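Local coordinates for C2 toxin component I (Clostridium botulinum, PDB 2J3X), which forms the enzymatic component of the binary C2 toxin, an ADP-ribosyltransferase that probably modifies actin, at residues 27-30 / 31-35; 85-88 / 89-93. The protein carries 2 engineered substitutions. All coordinates share one frame; numbering follows the deposited sequence.

In the fold
Contact 1 (27-30 / 31-35) is the turn joining helix 15-30 to helix 35-42, and contact 2 (85-88 / 89-93) is the C-terminal end of helix 77-90. Their centres are about 10 Å apart, and the two helix ends touch directly. W29 NE1 lies 2.9 Å from A88 O and K32 NZ 2.8 Å from N92 OD1, both probable hydrogen bonds, while L33 CD2 packs 3.7 Å from A88 CB. Both contacts lie within the first of the two ADP-ribosyltransferase family regions, whereas catalysis probably resides in the second, as in related binary toxins. Sulfates, probably from the crystallisation liquor, bind beside both contacts.

Contact 1: residues 27-30 / 31-35; sequences KRWF and TKLNN. With SO4 (sulfate ion), chain S.
Helix 15-30 ends as T31 N reaches K27 O and K32 N reaches W29 O, and the chain then reverses in a type I beta turn from F30 to L33, closed by a hydrogen bond from L33 N to F30 O (3.1 Å, 167°). A water lies 2.7 Å from F30 O and 2.8 Å from L33 O, placed to donate to either. The side chain of T31 folds back onto the last helical turn. A chi1 of 71° turns its hydroxyl back over the helix end, where OG1 donates to R28 O at 2.7 Å, slightly tilted from the carbonyl plane; its other branch, CG2, packs 3.2 Å from K27 O. R28 O, whose bond from T31 N is weak, thus gains the hydroxyl as a second, shorter donor.

L33 supplies the apolar part of the contact. Its CD1 methyl stands over one face of the W29 indole, 4.1 Å from the centroid of the five-membered ring and 10° off the normal, a CH-pi contact. The same methyl meets F30 CD1 at 3.9 Å, so one branch of the leucine serves both aromatic residues; its other branch, CD2, lies by W29 NE1, which itself donates to A88 O of helix 77-90.

Beyond the turn, N34 is the N-cap of the next helix, its OD1 accepting from E37 N. N35 N donates to O3 of the sulfate (2.6 Å), placing the anion at the helix N-terminus, where the dipole would favour it. W29 and F30 both pack on V41 of helix 35-42, while W29 also rests on L89 of helix 77-90.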
loop_
_atom_site.group_PDB
_atom_site.type_symbol
_atom_site.label_atom_id
_atom_site.label_comp_id
_atom_site.label_asym_id
_atom_site.label_seq_id
_atom_site.Cartn_x
_atom_site.Cartn_y
_atom_site.Cartn_z
ATOM N N LYS A 27 -11.969 28.474 -5.342
ATOM C CA LYS A 27 -13.264 29.163 -5.406
ATOM C C LYS A 27 -14.205 28.338 -6.285
ATOM O O LYS A 27 -15.354 28.094 -5.919
ATOM C CB LYS A 27 -13.072 30.593 -5.962
ATOM C CG LYS A 27 -14.304 31.262 -6.586
ATOM C CD LYS A 27 -13.840 32.554 -7.350
ATOM C CE LYS A 27 -14.895 33.098 -8.298
ATOM N NZ LYS A 27 -14.524 32.955 -9.765
ATOM N N ARG A 28 -13.728 27.921 -7.465
ATOM C CA ARG A 28 -14.537 27.105 -8.380
ATOM C C ARG A 28 -14.962 25.785 -7.706
ATOM O O ARG A 28 -16.132 25.370 -7.822
ATOM C CB ARG A 28 -13.810 26.811 -9.693
ATOM C CG ARG A 28 -13.568 28.095 -10.532
ATOM C CD ARG A 28 -12.711 27.825 -11.763
ATOM N NE ARG A 28 -12.565 29.021 -12.596
ATOM C CZ ARG A 28 -11.781 29.103 -13.686
ATOM N NH1 ARG A 28 -11.027 28.061 -14.098
ATOM N NH2 ARG A 28 -11.730 30.232 -14.378
ATOM N N TRP A 29 -13.998 25.132 -7.033
ATOM C CA TRP A 29 -14.281 23.868 -6.378
ATOM C C TRP A 29 -15.361 24.066 -5.333
ATOM O O TRP A 29 -16.323 23.266 -5.277
ATOM C CB TRP A 29 -13.000 23.372 -5.712
ATOM C CG TRP A 29 -13.064 21.983 -5.104
ATOM C CD1 TRP A 29 -13.919 20.959 -5.413
ATOM C CD2 TRP A 29 -12.150 21.485 -4.117
ATOM N NE1 TRP A 29 -13.595 19.825 -4.618
ATOM C CE2 TRP A 29 -12.527 20.148 -3.818
ATOM C CE3 TRP A 29 -11.103 22.078 -3.392
ATOM C CZ2 TRP A 29 -11.810 19.360 -2.887
ATOM C CZ3 TRP A 29 -10.409 21.310 -2.418
ATOM C CH2 TRP A 29 -10.777 19.955 -2.199
ATOM N N PHE A 30 -15.199 25.094 -4.502
ATOM C CA PHE A 30 -16.127 25.294 -3.371
ATOM C C PHE A 30 -17.558 25.586 -3.853
ATOM O O PHE A 30 -18.513 25.304 -3.117
ATOM C CB PHE A 30 -15.628 26.373 -2.418
ATOM C CG PHE A 30 -14.625 25.868 -1.399
ATOM C CD1 PHE A 30 -13.671 24.918 -1.756
ATOM C CD2 PHE A 30 -14.657 26.320 -0.084
ATOM C CE1 PHE A 30 -12.718 24.443 -0.830
ATOM C CE2 PHE A 30 -13.725 25.823 0.859
ATOM C CZ PHE A 30 -12.756 24.888 0.459
ATOM N N THR A 31 -17.722 26.064 -5.084
ATOM C CA THR A 31 -19.109 26.238 -5.592
ATOM C C THR A 31 -19.868 24.919 -5.710
ATOM O O THR A 31 -21.094 24.924 -5.839
ATOM C CB THR A 31 -19.198 26.997 -6.904
ATOM O OG1 THR A 31 -18.689 26.207 -7.990
ATOM C CG2 THR A 31 -18.387 28.308 -6.796
ATOM N N LYS A 32 -19.144 23.795 -5.664
ATOM C CA LYS A 32 -19.772 22.508 -5.870
ATOM C C LYS A 32 -19.950 21.775 -4.532
ATOM O O LYS A 32 -20.460 20.641 -4.522
ATOM C CB LYS A 32 -18.924 21.638 -6.796
ATOM C CG LYS A 32 -18.700 22.228 -8.213
ATOM C CD LYS A 32 -17.667 21.402 -8.941
ATOM C CE LYS A 32 -16.819 22.170 -9.922
ATOM N NZ LYS A 32 -16.244 21.157 -10.841
ATOM N N LEU A 33 -19.510 22.396 -3.436
ATOM C CA LEU A 33 -19.505 21.676 -2.145
ATOM C C LEU A 33 -20.595 22.137 -1.191
ATOM O O LEU A 33 -21.012 23.302 -1.221
ATOM C CB LEU A 33 -18.139 21.831 -1.451
ATOM C CG LEU A 33 -16.945 21.472 -2.341
ATOM C CD1 LEU A 33 -15.683 21.533 -1.500
ATOM C CD2 LEU A 33 -17.154 20.085 -2.915
ATOM N N ASN A 34 -20.984 21.236 -0.286
ATOM C CA ASN A 34 -21.897 21.572 0.787
ATOM C C ASN A 34 -21.055 22.039 1.981
ATOM O O ASN A 34 -19.810 21.907 1.946
ATOM C CB ASN A 34 -22.845 20.393 1.049
ATOM C CG ASN A 34 -22.144 19.165 1.627
ATOM O OD1 ASN A 34 -21.169 19.292 2.361
ATOM N ND2 ASN A 34 -22.685 17.974 1.364
ATOM N N ASN A 35 -21.692 22.604 3.008
ATOM C CA ASN A 35 -20.992 23.194 4.148
ATOM C C ASN A 35 -20.066 22.208 4.854
ATOM O O ASN A 35 -18.941 22.547 5.194
ATOM C CB ASN A 35 -22.012 23.751 5.174
ATOM C CG ASN A 35 -21.344 24.375 6.413
ATOM O OD1 ASN A 35 -20.501 25.268 6.309
ATOM N ND2 ASN A 35 -21.744 23.916 7.590
HETATM S S SO4 S . -25.187 23.104 2.389
HETATM O O1 SO4 S . -26.149 23.954 3.090
HETATM O O2 SO4 S . -25.677 22.761 1.058
HETATM O O3 SO4 S . -23.913 23.812 2.270
HETATM O O4 SO4 S . -25.021 21.875 3.153
HETATM O O HOH W 1 -20.984 25.924 -2.115
#

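Contact 2: residues 85-88 / 89-93. With SO4 (sulfate ion), chain M.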
loop_
_atom_site.group_PDB
_atom_site.type_symbol
_atom_site.label_atom_id
_atom_site.label_comp_id
_atom_site.label_asym_id
_atom_site.label_seq_id
_atom_site.Cartn_x
_atom_site.Cartn_y
_atom_site.Cartn_z
ATOM N N ILE A 85 -14.001 14.612 2.353
ATOM C CA ILE A 85 -12.890 15.006 1.463
ATOM C C ILE A 85 -12.980 14.143 0.198
ATOM O O ILE A 85 -12.856 14.636 -0.924
ATOM C CB ILE A 85 -11.509 14.921 2.176
ATOM C CG1 ILE A 85 -11.401 15.994 3.259
ATOM C CG2 ILE A 85 -10.360 15.144 1.158
ATOM C CD1 ILE A 85 -10.263 15.701 4.293
ATOM N N ARG A 86 -13.186 12.839 0.352
ATOM C CA ARG A 86 -13.321 11.954 -0.806
ATOM C C ARG A 86 -14.446 12.411 -1.692
ATOM O O ARG A 86 -14.300 12.425 -2.935
ATOM C CB ARG A 86 -13.609 10.505 -0.373
ATOM C CG ARG A 86 -12.424 9.810 0.290
ATOM C CD ARG A 86 -12.911 8.402 0.616
ATOM N NE ARG A 86 -12.002 7.670 1.503
ATOM C CZ ARG A 86 -12.340 6.564 2.169
ATOM N NH1 ARG A 86 -13.586 6.065 2.090
ATOM N NH2 ARG A 86 -11.420 5.960 2.914
ATOM N N GLU A 87 -15.566 12.741 -1.059
ATOM C CA GLU A 87 -16.751 13.198 -1.792
ATOM C C GLU A 87 -16.504 14.533 -2.500
ATOM O O GLU A 87 -16.923 14.693 -3.668
ATOM C CB GLU A 87 -17.930 13.303 -0.833
ATOM C CG GLU A 87 -19.248 13.678 -1.444
ATOM C CD GLU A 87 -20.383 13.809 -0.399
ATOM O OE1 GLU A 87 -20.191 13.458 0.781
ATOM O OE2 GLU A 87 -21.483 14.271 -0.763
ATOM N N ALA A 88 -15.797 15.447 -1.849
ATOM C CA ALA A 88 -15.451 16.744 -2.478
ATOM C C ALA A 88 -14.556 16.515 -3.706
ATOM O O ALA A 88 -14.733 17.123 -4.781
ATOM C CB ALA A 88 -14.746 17.645 -1.451
ATOM N N LEU A 89 -13.639 15.565 -3.600
ATOM C CA LEU A 89 -12.735 15.298 -4.741
ATOM C C LEU A 89 -13.483 14.736 -5.970
ATOM O O LEU A 89 -13.116 15.015 -7.098
ATOM C CB LEU A 89 -11.591 14.355 -4.310
ATOM C CG LEU A 89 -10.611 14.963 -3.303
ATOM C CD1 LEU A 89 -9.658 13.836 -2.810
ATOM C CD2 LEU A 89 -9.758 16.020 -4.000
ATOM N N LEU A 90 -14.514 13.909 -5.728
ATOM C CA LEU A 90 -15.277 13.256 -6.812
ATOM C C LEU A 90 -15.982 14.287 -7.679
ATOM O O LEU A 90 -16.320 14.007 -8.830
ATOM C CB LEU A 90 -16.327 12.295 -6.215
ATOM C CG LEU A 90 -16.019 10.808 -6.274
ATOM C CD1 LEU A 90 -14.543 10.520 -6.451
ATOM C CD2 LEU A 90 -16.643 10.048 -5.100
ATOM N N LYS A 91 -16.194 15.471 -7.114
ATOM C CA LYS A 91 -17.002 16.514 -7.755
ATOM C C LYS A 91 -16.189 17.359 -8.736
ATOM O O LYS A 91 -16.733 18.202 -9.444
ATOM C CB LYS A 91 -17.623 17.399 -6.676
ATOM C CG LYS A 91 -18.806 16.710 -5.940
ATOM C CD LYS A 91 -19.313 17.523 -4.754
ATOM C CE LYS A 91 -20.642 16.943 -4.180
ATOM N NZ LYS A 91 -21.181 17.881 -3.103
ATOM N N ASN A 92 -14.887 17.122 -8.813
ATOM C CA ASN A 92 -14.010 18.053 -9.492
ATOM C C ASN A 92 -12.965 17.326 -10.300
ATOM O O ASN A 92 -12.158 16.608 -9.737
ATOM C CB ASN A 92 -13.359 18.918 -8.412
ATOM C CG ASN A 92 -12.927 20.270 -8.912
ATOM O OD1 ASN A 92 -13.722 20.984 -9.530
ATOM N ND2 ASN A 92 -11.718 20.679 -8.565
ATOM N N THR A 93 -12.978 17.457 -11.629
ATOM C CA THR A 93 -12.069 16.680 -12.459
ATOM C C THR A 93 -11.185 17.555 -13.348
ATOM O O THR A 93 -11.666 18.574 -13.898
ATOM C CB THR A 93 -12.829 15.707 -13.358
ATOM O OG1 THR A 93 -13.808 16.420 -14.125
ATOM C CG2 THR A 93 -13.586 14.661 -12.505
HETATM S S SO4 M . -16.438 4.429 3.448
HETATM O O1 SO4 M . -15.759 5.354 4.424
HETATM O O2 SO4 M . -17.247 5.295 2.595
HETATM O O3 SO4 M . -15.435 3.786 2.592
HETATM O O4 SO4 M . -17.278 3.450 4.146
#
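A88 O is gripped by two donors at the C-terminal end of helix 77-90: K91 N, three residues on, at 3.2 Å (149°), and the indole NE1 of W29 from helix 15-30. At this helix C-terminus the i to i+4 bonds, L89 N to I85 O (2.9 Å) and L90 N to R86 O, give way to 3-10-type i to i+3 bonds, K91 N to A88 O and N92 N to L89 O. K91 N approaches from above the carbonyl plane, about 61° out of it.

On the buried side I85 CG2 meets L89 CD1 at 4.2 Å, and L89 CG passes 3.3 Å from I85 O; L89 continues this surface onto W29. On the outer side K91 lays its chain against the helix end, CG 3.6 Å from E87 O. With CG anti to the carbonyl carbon (chi1 -75°) and the chain extended beyond it, NZ is carried back and outward to E37 OE1 of helix 35-42, a salt bridge, and to K32 O of the turn. In the conformer given, E87 OE2 stays 4.3 Å from K91 NZ, beyond a salt bridge. It is also close to E37 OE2, and the nearby ammonium may lessen the repulsion; at the crystal's pH of 3.0 either carboxylate may be protonated.

N92 leaves the helix, OD1 accepting from K32 NZ and ND2 bonding to Y174 O. R86, its NE held by Q189 OE1, extends to a sulfate also bound by K72 and K224; the ion's O3 lies at the guanidinium edge, in its plane, 3.0 Å from NH1.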